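Local structure of GDP-mannose-dependent alpha-(1-6)-phosphatidylinositol monomannoside mannosyltransferase (Corynebacterium glutamicum, 3OKP) at residues A[38-43]-A[66-71]; A[73-78]-A[99-104]; A[166-171]-A[370-375]; A[212-217]-A[279-284]; A[308-313]-A[325-330]. The protein belongs to the GT-B class of glycosyltransferases, enzymes built from two Rossmann-like domains that face each other across a deep cleft. All blocks are in the same frame, centred on the assembly; numbering follows the deposited sequence.

Interaction 1 of 5, residues A[38-43]-A[66-71]; sequences VVFAST and SVMLPT
Met68 and Phe40 meet in a Met-aromatic contact beneath the long loop that leads from the edge strand 59-63 across the ends of strands 37-42 and 7-11. It opens the crossover that passes from strand 59-63 through helix 72-84 to strand 89-92, where the strand order of the N-terminal Rossmann-like sheet changes direction. The aromatic part of the contact rests on the methyl group. Met68 CE lies 3.7 Å from the centroid of the Phe40 ring, 15° off its normal, a CH-pi contact over the face. Its sulfur stands further back, with Met68 SD 4.6 Å from the same centroid in an oblique position. The Met68 chain runs straight out through CG and SD and then bends at chi3 (-71°), which turns the methyl inward onto the ring. The same methyl also reaches the strand backbone: Met68 CE is 3.4 Å from Phe40 O. Elsewhere round the ring, Trp63 meets Phe40 at a steep angle, and Ala77 and Ile81 of helix 72-84 pack against it.

Van der Waals packing continues at Ser42, where Ser42 CB lies 3.9 Å from Met68 CB. The polar end of Ser42 looks to other partners, since Asn12 OD1 bonds both its OG and Met68 N. Asn12 thus ties strand end and loop together from a third segment, and Gln44 NE2 makes a similar link between Ser42 OG and Ser66 O.

A weak CA-H...O contact joins the two backbones directly where the segments come closest: Ser66 CA presents its hydrogen to Thr43 O, 3.3 Å away.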
# COMPACT_ATOMS: atom_id res chain seq x y z
N VAL A 38 21.18 8.53 3.71
CA VAL A 38 22.06 7.83 2.76
C VAL A 38 21.44 6.46 2.47
O VAL A 38 20.93 5.81 3.38
CB VAL A 38 23.50 7.65 3.31
CG1 VAL A 38 24.42 7.05 2.24
CG2 VAL A 38 24.08 8.97 3.81
N VAL A 39 21.46 6.05 1.21
CA VAL A 39 20.93 4.74 0.82
C VAL A 39 22.06 3.80 0.39
O VAL A 39 22.97 4.21 -0.33
CB VAL A 39 19.86 4.85 -0.31
CG1 VAL A 39 19.34 3.46 -0.72
CG2 VAL A 39 18.70 5.74 0.12
N PHE A 40 21.98 2.56 0.86
CA PHE A 40 22.86 1.47 0.44
C PHE A 40 21.97 0.42 -0.23
O PHE A 40 21.22 -0.30 0.44
CB PHE A 40 23.62 0.91 1.65
CG PHE A 40 24.58 -0.21 1.33
CD1 PHE A 40 25.48 -0.11 0.26
CD2 PHE A 40 24.62 -1.36 2.12
CE1 PHE A 40 26.37 -1.14 -0.02
CE2 PHE A 40 25.51 -2.40 1.85
CZ PHE A 40 26.39 -2.29 0.77
N ALA A 41 22.05 0.35 -1.56
CA ALA A 41 21.13 -0.47 -2.35
C ALA A 41 21.82 -1.36 -3.38
O ALA A 41 22.87 -1.00 -3.91
CB ALA A 41 20.08 0.41 -3.02
N SER A 42 21.22 -2.51 -3.66
CA SER A 42 21.69 -3.40 -4.74
C SER A 42 21.53 -2.73 -6.11
O SER A 42 20.87 -1.70 -6.25
CB SER A 42 20.92 -4.72 -4.70
OG SER A 42 19.53 -4.50 -4.81
N THR A 43 22.15 -3.34 -7.13
CA THR A 43 22.13 -2.80 -8.49
C THR A 43 21.70 -3.86 -9.49
O THR A 43 22.35 -4.90 -9.63
CB THR A 43 23.53 -2.26 -8.89
OG1 THR A 43 24.06 -1.45 -7.83
CG2 THR A 43 23.45 -1.43 -10.17
N SER A 66 23.43 -7.89 -8.01
CA SER A 66 22.03 -7.92 -8.44
C SER A 66 21.05 -8.12 -7.28
O SER A 66 19.92 -7.64 -7.31
CB SER A 66 21.84 -9.02 -9.49
OG SER A 66 20.53 -8.99 -10.03
N VAL A 67 21.51 -8.85 -6.26
CA VAL A 67 20.74 -9.08 -5.04
C VAL A 67 21.62 -8.76 -3.83
O VAL A 67 22.75 -9.26 -3.73
CB VAL A 67 20.25 -10.56 -4.93
CG1 VAL A 67 19.28 -10.73 -3.76
CG2 VAL A 67 19.58 -11.02 -6.23
N MET A 68 21.12 -7.93 -2.93
CA MET A 68 21.81 -7.70 -1.67
C MET A 68 21.36 -8.72 -0.64
O MET A 68 20.17 -8.80 -0.30
CB MET A 68 21.59 -6.28 -1.14
CG MET A 68 22.46 -5.96 0.07
SD MET A 68 22.12 -4.39 0.87
CE MET A 68 22.76 -3.25 -0.36
N LEU A 69 22.32 -9.51 -0.16
CA LEU A 69 22.05 -10.61 0.76
C LEU A 69 22.83 -10.41 2.06
O LEU A 69 23.87 -9.75 2.06
CB LEU A 69 22.42 -11.94 0.10
CG LEU A 69 21.58 -12.34 -1.13
CD1 LEU A 69 22.32 -13.33 -2.02
CD2 LEU A 69 20.21 -12.88 -0.71
N PRO A 70 22.32 -10.97 3.18
CA PRO A 70 23.09 -10.88 4.42
C PRO A 70 24.30 -11.82 4.38
O PRO A 70 24.19 -13.02 4.63
CB PRO A 70 22.08 -11.30 5.50
CG PRO A 70 21.07 -12.12 4.80
CD PRO A 70 21.03 -11.66 3.37
N THR A 71 25.46 -11.25 4.04
CA THR A 71 26.72 -11.98 3.92
C THR A 71 27.82 -11.16 4.59
O THR A 71 27.66 -9.95 4.74
CB THR A 71 27.10 -12.22 2.43
OG1 THR A 71 27.45 -10.98 1.82
CG2 THR A 71 25.95 -12.87 1.65

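Interaction 2 of 5, residues A[73-78]-A[99-104]; sequences TTAHAM and ALMAGT
Met101 reaches from the turn before helix 102-107 to the helix that carries Thr74, Ala75 and Met78. Its CB meets the methyl of the other methionine, Met78 CE, at 4.2 Å. From there CG leaves beside the backbone N (chi1 -61°), and the chain stays extended as far as the sulfur. Met101 SD comes up against the helix backbone, 3.7 Å from Ala75 N, and lies 3.9 Å from Ala75 CB. A bend at chi3 (-67°) swings the methyl along the helix to Thr74, and Met101 CE ends 3.8 Å from Thr74 CG2, the two side chains crossing at about a right angle. Only the methyl branch of Thr74 is engaged here; its hydroxyl is bonded to Thr71 OG1 and Leu69 O.

Met78 returns the approach. Its methyl, Met78 CE, is tucked 3.4 Å from Met101 O and also touches Thr104 CB. Three residues after Met101, Thr104 lays its methyl branch against the helix, with Thr104 CG2 3.6 Å from Ala75 O. The small side chain of Ala75 lets both Met101 and Thr104 come close to the helix backbone.

The contact is buried packing between helix 72-84 and the start of helix 102-107, which flank the same N-terminal sheet. Underneath, Met78 and Met101 both rest on Val10 of strand 7-11 and Phe92 of strand 89-92, and Pro70, in the loop before helix 72-84, touches Met101.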
# COMPACT_ATOMS: atom_id res chain seq x y z
N THR A 73 30.62 -10.00 3.44
CA THR A 73 31.08 -8.90 2.58
C THR A 73 30.10 -7.73 2.56
O THR A 73 30.51 -6.57 2.63
CB THR A 73 31.37 -9.36 1.13
OG1 THR A 73 30.25 -10.10 0.62
CG2 THR A 73 32.62 -10.25 1.09
N THR A 74 28.80 -8.03 2.47
CA THR A 74 27.76 -7.00 2.52
C THR A 74 27.75 -6.29 3.87
O THR A 74 27.67 -5.06 3.93
CB THR A 74 26.35 -7.59 2.25
OG1 THR A 74 26.36 -8.34 1.03
CG2 THR A 74 25.32 -6.47 2.12
N ALA A 75 27.85 -7.07 4.95
CA ALA A 75 27.88 -6.53 6.31
C ALA A 75 29.09 -5.62 6.53
O ALA A 75 28.98 -4.58 7.19
CB ALA A 75 27.86 -7.65 7.34
N HIS A 76 30.24 -6.02 5.99
CA HIS A 76 31.48 -5.23 6.06
C HIS A 76 31.32 -3.88 5.37
O HIS A 76 31.73 -2.84 5.91
CB HIS A 76 32.66 -6.00 5.44
CG HIS A 76 33.97 -5.27 5.50
ND1 HIS A 76 34.99 -5.63 6.34
CD2 HIS A 76 34.42 -4.19 4.81
CE1 HIS A 76 36.02 -4.82 6.18
NE2 HIS A 76 35.69 -3.93 5.26
N ALA A 77 30.74 -3.90 4.18
CA ALA A 77 30.51 -2.69 3.39
C ALA A 77 29.54 -1.75 4.10
O ALA A 77 29.74 -0.54 4.12
CB ALA A 77 30.00 -3.04 2.00
N MET A 78 28.48 -2.33 4.69
CA MET A 78 27.52 -1.57 5.49
C MET A 78 28.20 -0.92 6.69
O MET A 78 27.98 0.26 6.97
CB MET A 78 26.37 -2.48 5.96
CG MET A 78 25.31 -1.75 6.78
SD MET A 78 24.16 -2.83 7.64
CE MET A 78 25.24 -3.59 8.86
N ALA A 99 17.75 -7.62 7.70
CA ALA A 99 17.88 -7.17 9.09
C ALA A 99 18.60 -8.18 9.99
O ALA A 99 18.81 -7.93 11.18
CB ALA A 99 16.52 -6.79 9.68
N LEU A 100 18.99 -9.32 9.43
CA LEU A 100 19.88 -10.26 10.11
C LEU A 100 21.30 -9.68 10.24
O LEU A 100 22.14 -10.25 10.94
CB LEU A 100 19.91 -11.62 9.41
CG LEU A 100 18.64 -12.48 9.48
CD1 LEU A 100 18.70 -13.62 8.46
CD2 LEU A 100 18.40 -13.03 10.88
N MET A 101 21.54 -8.55 9.58
CA MET A 101 22.80 -7.80 9.71
C MET A 101 22.72 -6.70 10.78
O MET A 101 23.62 -5.86 10.88
CB MET A 101 23.19 -7.17 8.36
CG MET A 101 23.42 -8.16 7.22
SD MET A 101 24.29 -7.42 5.81
CE MET A 101 23.07 -6.24 5.21
N ALA A 102 21.66 -6.71 11.58
CA ALA A 102 21.45 -5.68 12.61
C ALA A 102 22.53 -5.69 13.69
O ALA A 102 22.91 -4.63 14.21
CB ALA A 102 20.06 -5.81 13.22
N GLY A 103 23.01 -6.88 14.04
CA GLY A 103 24.12 -7.03 14.99
C GLY A 103 25.36 -6.27 14.54
O GLY A 103 25.97 -5.55 15.33
N THR A 104 25.72 -6.44 13.27
CA THR A 104 26.86 -5.74 12.66
C THR A 104 26.67 -4.23 12.70
O THR A 104 27.63 -3.48 12.94
CB THR A 104 27.09 -6.20 11.20
OG1 THR A 104 27.33 -7.61 11.18
CG2 THR A 104 28.28 -5.48 10.57

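Interaction 3 of 5, residues A[166-171]-A[370-375]; sequences EHLPSG and ERLTNI
Arg371 NH1 is the polar atom on which this contact turns: it donates to His167 O at 3.2 Å, and His167 ND1 lies 3.1 Å from the same NH1. The bond to the carbonyl is bent, with an angle of 137° at the hydrogen, and the donor stands well above the carbonyl plane instead of on a lone pair. Extended from CG to NE (chi3 -176°), the Arg371 chain carries the guanidinium from the helix to the strand end. Guanidinium and imidazole are inclined by 54°, and the histidine approaches at the guanidinium edge.

The imidazole has its own supports. Pro169 CD sits 3.4 Å above the plane of the His167 ring, over its centre, and the ring's other nitrogen, His167 NE2, is bonded to Ile147 O; Tyr146 also meets the ring.

Past the polar pair the contact becomes apolar. Leu168 slides past Arg371 in the opposite direction, with its CD1 3.9 Å from Arg371 CB. Its other branch, Leu168 CD2, reaches Leu372 CD1 at 3.9 Å. Ile375 CD1 closes the row, 4.1 Å from Glu166 CB.

These residues join distant parts of the chain. Helix 365-377, near the C-terminus, returns to the N-terminal domain, as in many GT-B enzymes, and packs against the end of strand 164-167, the outermost strand of that domain's sheet, with Phe28 of helix 20-29 packing on both Leu168 and Leu372.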
# COMPACT_ATOMS: atom_id res chain seq x y z
N GLU A 166 6.05 -0.06 15.88
CA GLU A 166 5.52 1.23 15.41
C GLU A 166 4.74 1.08 14.11
O GLU A 166 5.19 0.44 13.16
CB GLU A 166 6.67 2.23 15.21
CG GLU A 166 7.42 2.61 16.48
CD GLU A 166 6.69 3.64 17.34
OE1 GLU A 166 5.69 4.23 16.87
OE2 GLU A 166 7.11 3.85 18.49
N HIS A 167 3.55 1.69 14.07
CA HIS A 167 2.70 1.65 12.88
C HIS A 167 3.23 2.59 11.80
O HIS A 167 3.18 3.82 11.94
CB HIS A 167 1.25 2.01 13.27
CG HIS A 167 0.25 1.79 12.17
ND1 HIS A 167 -0.73 2.71 11.87
CD2 HIS A 167 0.08 0.77 11.30
CE1 HIS A 167 -1.47 2.26 10.87
NE2 HIS A 167 -0.99 1.09 10.50
N LEU A 168 3.76 2.01 10.72
CA LEU A 168 4.28 2.81 9.61
C LEU A 168 3.83 2.27 8.24
O LEU A 168 4.64 1.70 7.49
CB LEU A 168 5.81 2.94 9.68
CG LEU A 168 6.46 4.10 8.91
CD1 LEU A 168 6.11 5.45 9.52
CD2 LEU A 168 7.97 3.92 8.81
N PRO A 169 2.53 2.42 7.93
CA PRO A 169 2.03 2.06 6.61
C PRO A 169 2.38 3.12 5.58
O PRO A 169 2.80 4.22 5.94
CB PRO A 169 0.51 2.04 6.82
CG PRO A 169 0.28 3.06 7.88
CD PRO A 169 1.45 2.93 8.80
N SER A 170 2.21 2.79 4.30
CA SER A 170 2.33 3.77 3.23
C SER A 170 1.36 4.93 3.44
O SER A 170 0.27 4.75 4.00
CB SER A 170 2.06 3.11 1.88
OG SER A 170 2.13 4.06 0.82
N GLY A 171 1.76 6.11 3.01
CA GLY A 171 0.84 7.24 2.93
C GLY A 171 0.19 7.29 1.56
O GLY A 171 0.44 6.44 0.71
N GLU A 370 5.90 12.71 8.99
CA GLU A 370 6.09 13.15 10.37
C GLU A 370 6.30 11.96 11.31
O GLU A 370 7.14 12.02 12.21
CB GLU A 370 4.92 14.01 10.85
CG GLU A 370 4.95 15.43 10.32
N ARG A 371 5.53 10.89 11.10
CA ARG A 371 5.71 9.64 11.84
C ARG A 371 7.12 9.07 11.68
O ARG A 371 7.73 8.64 12.66
CB ARG A 371 4.68 8.59 11.42
CG ARG A 371 3.26 8.83 11.93
CD ARG A 371 2.43 7.58 11.69
NE ARG A 371 1.02 7.74 12.07
CZ ARG A 371 0.12 6.77 12.01
NH1 ARG A 371 0.46 5.56 11.59
NH2 ARG A 371 -1.14 7.01 12.37
N LEU A 372 7.63 9.07 10.45
CA LEU A 372 8.98 8.59 10.18
C LEU A 372 10.04 9.49 10.84
O LEU A 372 11.01 8.99 11.40
CB LEU A 372 9.25 8.45 8.68
CG LEU A 372 10.64 7.91 8.29
CD1 LEU A 372 10.90 6.51 8.87
CD2 LEU A 372 10.85 7.92 6.78
N THR A 373 9.82 10.80 10.76
CA THR A 373 10.73 11.77 11.38
C THR A 373 10.86 11.49 12.88
O THR A 373 11.97 11.48 13.42
CB THR A 373 10.28 13.22 11.11
OG1 THR A 373 10.21 13.44 9.70
CG2 THR A 373 11.25 14.23 11.72
N ASN A 374 9.72 11.25 13.54
CA ASN A 374 9.70 10.94 14.97
C ASN A 374 10.50 9.68 15.33
O ASN A 374 11.16 9.64 16.36
CB ASN A 374 8.26 10.82 15.48
CG ASN A 374 7.52 12.14 15.46
OD1 ASN A 374 8.12 13.21 15.33
ND2 ASN A 374 6.20 12.08 15.60
N ILE A 375 10.43 8.67 14.46
CA ILE A 375 11.19 7.44 14.65
C ILE A 375 12.69 7.69 14.47
O ILE A 375 13.50 7.29 15.31
CB ILE A 375 10.70 6.31 13.69
CG1 ILE A 375 9.23 5.96 13.97
CG2 ILE A 375 11.58 5.06 13.82
CD1 ILE A 375 8.57 5.10 12.90

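Interaction 4 of 5, residues A[212-217]-A[279-284]; sequences GQDSLI and PARTRG
Arg281 and Asp214 form a bidentate salt bridge, NH1 and NH2 each taking one carboxylate oxygen. Arg281 NH1 bonds Asp214 OD1 at 2.9 Å and 173°, while Arg281 NH2 bonds Asp214 OD2 at 2.9 Å and 164°. Both oxygens are approached on their syn sides, and the two flat groups are nearly coplanar, 24° apart. Tyr240 OH also bonds Asp214 OD2, so the carboxylate is held from a second direction.

A water beside the pair extends the network. It accepts from Arg281 NH1 and donates to Pro279 O at 2.8 Å, and its hydrogen bond with Ser215 OG brings the helix in as well.

Outward from the water the contact is packing. The Pro279 ring lies over the first helical turn, with Pro279 CG 3.3 Å from Gly212 O and Pro279 CD 3.8 Å from Leu216 CD2. Gly212, the N-cap residue, has positive phi, and its CA lies 3.9 Å from Pro279 O.

The salt bridge thus fastens the start of helix 213-226 to the loop leaving strand 275-278 in the C-terminal Rossmann-like domain. Through Leu216 the helix meets Cys203 of strand 200-204 and Leu232 of strand 231-235, and helix 241-247 packs against Asp214.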
# COMPACT_ATOMS: atom_id res chain seq x y z
N GLY A 212 -12.03 -9.58 -4.99
CA GLY A 212 -13.49 -9.58 -4.97
C GLY A 212 -14.18 -8.89 -6.13
O GLY A 212 -15.32 -8.44 -5.99
N GLN A 213 -13.49 -8.80 -7.27
CA GLN A 213 -14.15 -8.37 -8.51
C GLN A 213 -15.23 -9.39 -8.86
O GLN A 213 -16.29 -9.02 -9.38
CB GLN A 213 -13.17 -8.26 -9.68
CG GLN A 213 -12.14 -7.14 -9.57
CD GLN A 213 -10.81 -7.61 -9.00
OE1 GLN A 213 -10.66 -8.77 -8.60
NE2 GLN A 213 -9.84 -6.71 -8.98
N ASP A 214 -14.96 -10.67 -8.57
CA ASP A 214 -15.95 -11.73 -8.78
C ASP A 214 -17.19 -11.53 -7.90
O ASP A 214 -18.31 -11.72 -8.36
CB ASP A 214 -15.34 -13.14 -8.61
CG ASP A 214 -14.53 -13.31 -7.32
OD1 ASP A 214 -14.59 -12.45 -6.41
OD2 ASP A 214 -13.83 -14.34 -7.21
N SER A 215 -16.97 -11.13 -6.65
CA SER A 215 -18.06 -10.82 -5.71
C SER A 215 -18.90 -9.65 -6.22
O SER A 215 -20.13 -9.69 -6.16
CB SER A 215 -17.50 -10.50 -4.32
OG SER A 215 -16.71 -11.56 -3.82
N LEU A 216 -18.22 -8.63 -6.73
CA LEU A 216 -18.87 -7.46 -7.34
C LEU A 216 -19.73 -7.83 -8.55
O LEU A 216 -20.88 -7.38 -8.66
CB LEU A 216 -17.81 -6.42 -7.74
CG LEU A 216 -17.65 -5.07 -7.01
CD1 LEU A 216 -18.33 -5.00 -5.64
CD2 LEU A 216 -16.18 -4.65 -6.92
N ILE A 217 -19.17 -8.65 -9.44
CA ILE A 217 -19.88 -9.11 -10.63
C ILE A 217 -21.14 -9.90 -10.27
O ILE A 217 -22.19 -9.73 -10.89
CB ILE A 217 -18.94 -9.93 -11.57
CG1 ILE A 217 -17.95 -8.99 -12.28
CG2 ILE A 217 -19.74 -10.73 -12.59
CD1 ILE A 217 -16.73 -9.69 -12.86
N PRO A 279 -14.33 -5.58 -2.37
CA PRO A 279 -14.67 -6.43 -1.22
C PRO A 279 -13.66 -7.56 -1.03
O PRO A 279 -13.98 -8.73 -1.24
CB PRO A 279 -16.06 -6.96 -1.58
CG PRO A 279 -16.08 -6.98 -3.08
CD PRO A 279 -15.09 -5.95 -3.57
N ALA A 280 -12.44 -7.19 -0.63
CA ALA A 280 -11.34 -8.13 -0.42
C ALA A 280 -11.70 -9.25 0.55
O ALA A 280 -12.30 -9.00 1.61
CB ALA A 280 -10.09 -7.39 0.06
N ARG A 281 -11.36 -10.48 0.18
CA ARG A 281 -11.54 -11.64 1.05
C ARG A 281 -10.21 -12.34 1.28
O ARG A 281 -9.33 -12.35 0.41
CB ARG A 281 -12.58 -12.62 0.47
CG ARG A 281 -12.15 -13.33 -0.80
CD ARG A 281 -13.14 -14.41 -1.20
NE ARG A 281 -12.77 -15.07 -2.45
CZ ARG A 281 -13.07 -14.61 -3.66
NH1 ARG A 281 -13.75 -13.49 -3.81
NH2 ARG A 281 -12.68 -15.29 -4.74
N THR A 282 -10.05 -12.93 2.47
CA THR A 282 -8.86 -13.71 2.78
C THR A 282 -8.97 -15.11 2.17
O THR A 282 -10.00 -15.77 2.30
CB THR A 282 -8.62 -13.78 4.31
OG1 THR A 282 -8.44 -12.45 4.81
CG2 THR A 282 -7.37 -14.60 4.63
N ARG A 283 -7.90 -15.52 1.49
CA ARG A 283 -7.83 -16.82 0.84
C ARG A 283 -6.49 -17.49 1.15
O ARG A 283 -5.78 -17.08 2.07
CB ARG A 283 -7.97 -16.65 -0.68
CG ARG A 283 -9.37 -16.33 -1.16
CD ARG A 283 -9.37 -15.91 -2.63
NE ARG A 283 -8.33 -16.58 -3.40
CZ ARG A 283 -8.51 -17.68 -4.13
NH1 ARG A 283 -9.70 -18.26 -4.22
NH2 ARG A 283 -7.48 -18.19 -4.79
N GLY A 284 -6.15 -18.51 0.36
CA GLY A 284 -4.86 -19.19 0.44
C GLY A 284 -4.51 -19.71 1.82
O GLY A 284 -3.36 -19.63 2.26
O HOH W 1 -14.77 -11.37 -1.85

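Interaction 5 of 5, residues A[308-313]-A[325-330]; sequences AGTSGG and VVEGSD
Ala308 and Val325 form a parallel beta bridge, the last step of the outermost strand pair in the C-terminal Rossmann-like sheet before the two segments part. One of its hydrogen bonds runs from Val326 N to Ala308 O at 3.0 Å; Ala308 also bonds the backbone of Leu324. Past the bridge the backbones stay close, and Gly309 CA points a hydrogen at Val326 O, 3.4 Å away.

The side chains continue the link where the strands end. Thr310 OG1 donates to Glu327 OE1 at 2.7 Å, meeting the carboxylate from above its plane. Although Glu327 starts out pointing away from the other segment, its chain bends at chi2 (60°) and folds the carboxylate back toward Thr310, the two side chains crossing at about a right angle. A water spans the same gap: it can donate to Glu327 OE2, accepts from Gly328 N at 3.0 Å and takes a weak bond from Thr310 N. The carboxylate may thus be linked through both oxygens.

Beyond this the chain makes a type I beta turn from Glu327 to Asp330. Asp330 is the N-cap of helix 331-342, and Asp330 OD1 accepts from Lys333 N. Val326 turns its side chain away from segment 308-313 and packs on Leu334 and Leu337 of that helix.

On the Val325 side the contact is apolar. Val325 CG1 lies 3.9 Å from Thr310 CG2, and it also comes within 3.6 Å of Gly309 O, a buried carbonyl oxygen without a hydrogen-bond partner in the model.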
# COMPACT_ATOMS: atom_id res chain seq x y z
N ALA A 308 -15.29 -1.56 1.49
CA ALA A 308 -14.10 -2.38 1.69
C ALA A 308 -14.49 -3.79 2.12
O ALA A 308 -15.62 -4.02 2.56
CB ALA A 308 -13.17 -1.73 2.72
N GLY A 309 -13.55 -4.72 1.99
CA GLY A 309 -13.76 -6.10 2.40
C GLY A 309 -13.30 -6.37 3.82
O GLY A 309 -12.76 -5.49 4.49
N THR A 310 -13.51 -7.61 4.27
CA THR A 310 -13.18 -8.02 5.63
C THR A 310 -11.74 -8.52 5.77
O THR A 310 -11.28 -8.76 6.89
CB THR A 310 -14.13 -9.13 6.13
OG1 THR A 310 -14.12 -10.21 5.19
CG2 THR A 310 -15.56 -8.60 6.28
N SER A 311 -11.05 -8.68 4.65
CA SER A 311 -9.71 -9.28 4.63
C SER A 311 -8.63 -8.45 5.31
O SER A 311 -8.46 -7.27 5.00
CB SER A 311 -9.27 -9.57 3.19
OG SER A 311 -8.04 -10.28 3.17
N GLY A 312 -7.90 -9.09 6.22
CA GLY A 312 -6.71 -8.51 6.84
C GLY A 312 -6.85 -7.11 7.40
O GLY A 312 -7.67 -6.87 8.29
N GLY A 313 -6.04 -6.19 6.88
CA GLY A 313 -6.04 -4.81 7.35
C GLY A 313 -6.99 -3.87 6.61
O GLY A 313 -7.03 -2.68 6.90
N VAL A 325 -17.73 -1.77 5.53
CA VAL A 325 -17.02 -3.04 5.46
C VAL A 325 -18.06 -4.15 5.27
O VAL A 325 -19.03 -4.24 6.02
CB VAL A 325 -16.16 -3.29 6.73
CG1 VAL A 325 -15.52 -4.68 6.70
CG2 VAL A 325 -15.08 -2.22 6.86
N VAL A 326 -17.85 -4.99 4.25
CA VAL A 326 -18.77 -6.08 3.95
C VAL A 326 -18.02 -7.35 3.53
O VAL A 326 -16.92 -7.28 2.98
CB VAL A 326 -19.81 -5.65 2.86
CG1 VAL A 326 -19.19 -5.63 1.47
CG2 VAL A 326 -21.04 -6.56 2.90
N GLU A 327 -18.62 -8.50 3.82
CA GLU A 327 -18.12 -9.77 3.30
C GLU A 327 -18.56 -9.91 1.84
O GLU A 327 -19.76 -9.93 1.55
CB GLU A 327 -18.63 -10.95 4.14
CG GLU A 327 -17.98 -12.29 3.78
CD GLU A 327 -16.48 -12.29 3.98
OE1 GLU A 327 -16.02 -12.09 5.12
OE2 GLU A 327 -15.74 -12.50 2.99
N GLY A 328 -17.58 -9.98 0.95
CA GLY A 328 -17.82 -10.02 -0.50
C GLY A 328 -18.80 -11.09 -0.96
O GLY A 328 -19.65 -10.83 -1.82
N SER A 329 -18.68 -12.28 -0.38
CA SER A 329 -19.53 -13.43 -0.73
C SER A 329 -21.00 -13.26 -0.35
O SER A 329 -21.86 -14.01 -0.84
CB SER A 329 -18.97 -14.71 -0.11
OG SER A 329 -18.97 -14.62 1.30
N ASP A 330 -21.30 -12.30 0.53
CA ASP A 330 -22.68 -11.99 0.87
C ASP A 330 -23.28 -11.14 -0.24
O ASP A 330 -23.26 -9.91 -0.18
CB ASP A 330 -22.76 -11.28 2.23
CG ASP A 330 -24.17 -11.25 2.81
OD1 ASP A 330 -25.16 -11.37 2.05
OD2 ASP A 330 -24.29 -11.09 4.04
O HOH W 2 -14.82 -9.90 2.05

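The five contacts divide between the two halves of the GT-B fold. Interactions 1 and 2 adjoin in the N-terminal domain, centres 10 Å apart, and follow each other along the chain, sharing Thr74 and Ala77 of helix 72-84 as neighbours of Met68 and Phe40. Interactions 4 and 5 adjoin in the other domain, centres 8 Å apart, where Thr282 OG1 and Ser311 OG probably form a hydrogen bond. The two groups lie on opposite sides of the chain's centre, with interactions 1 and 4 about 36 Å apart between centres. Interaction 3 closes a loop that contains interactions 4 and 5, and its C-terminal helix ties the chain end back to the N-terminal sheet that interaction 1 also reaches.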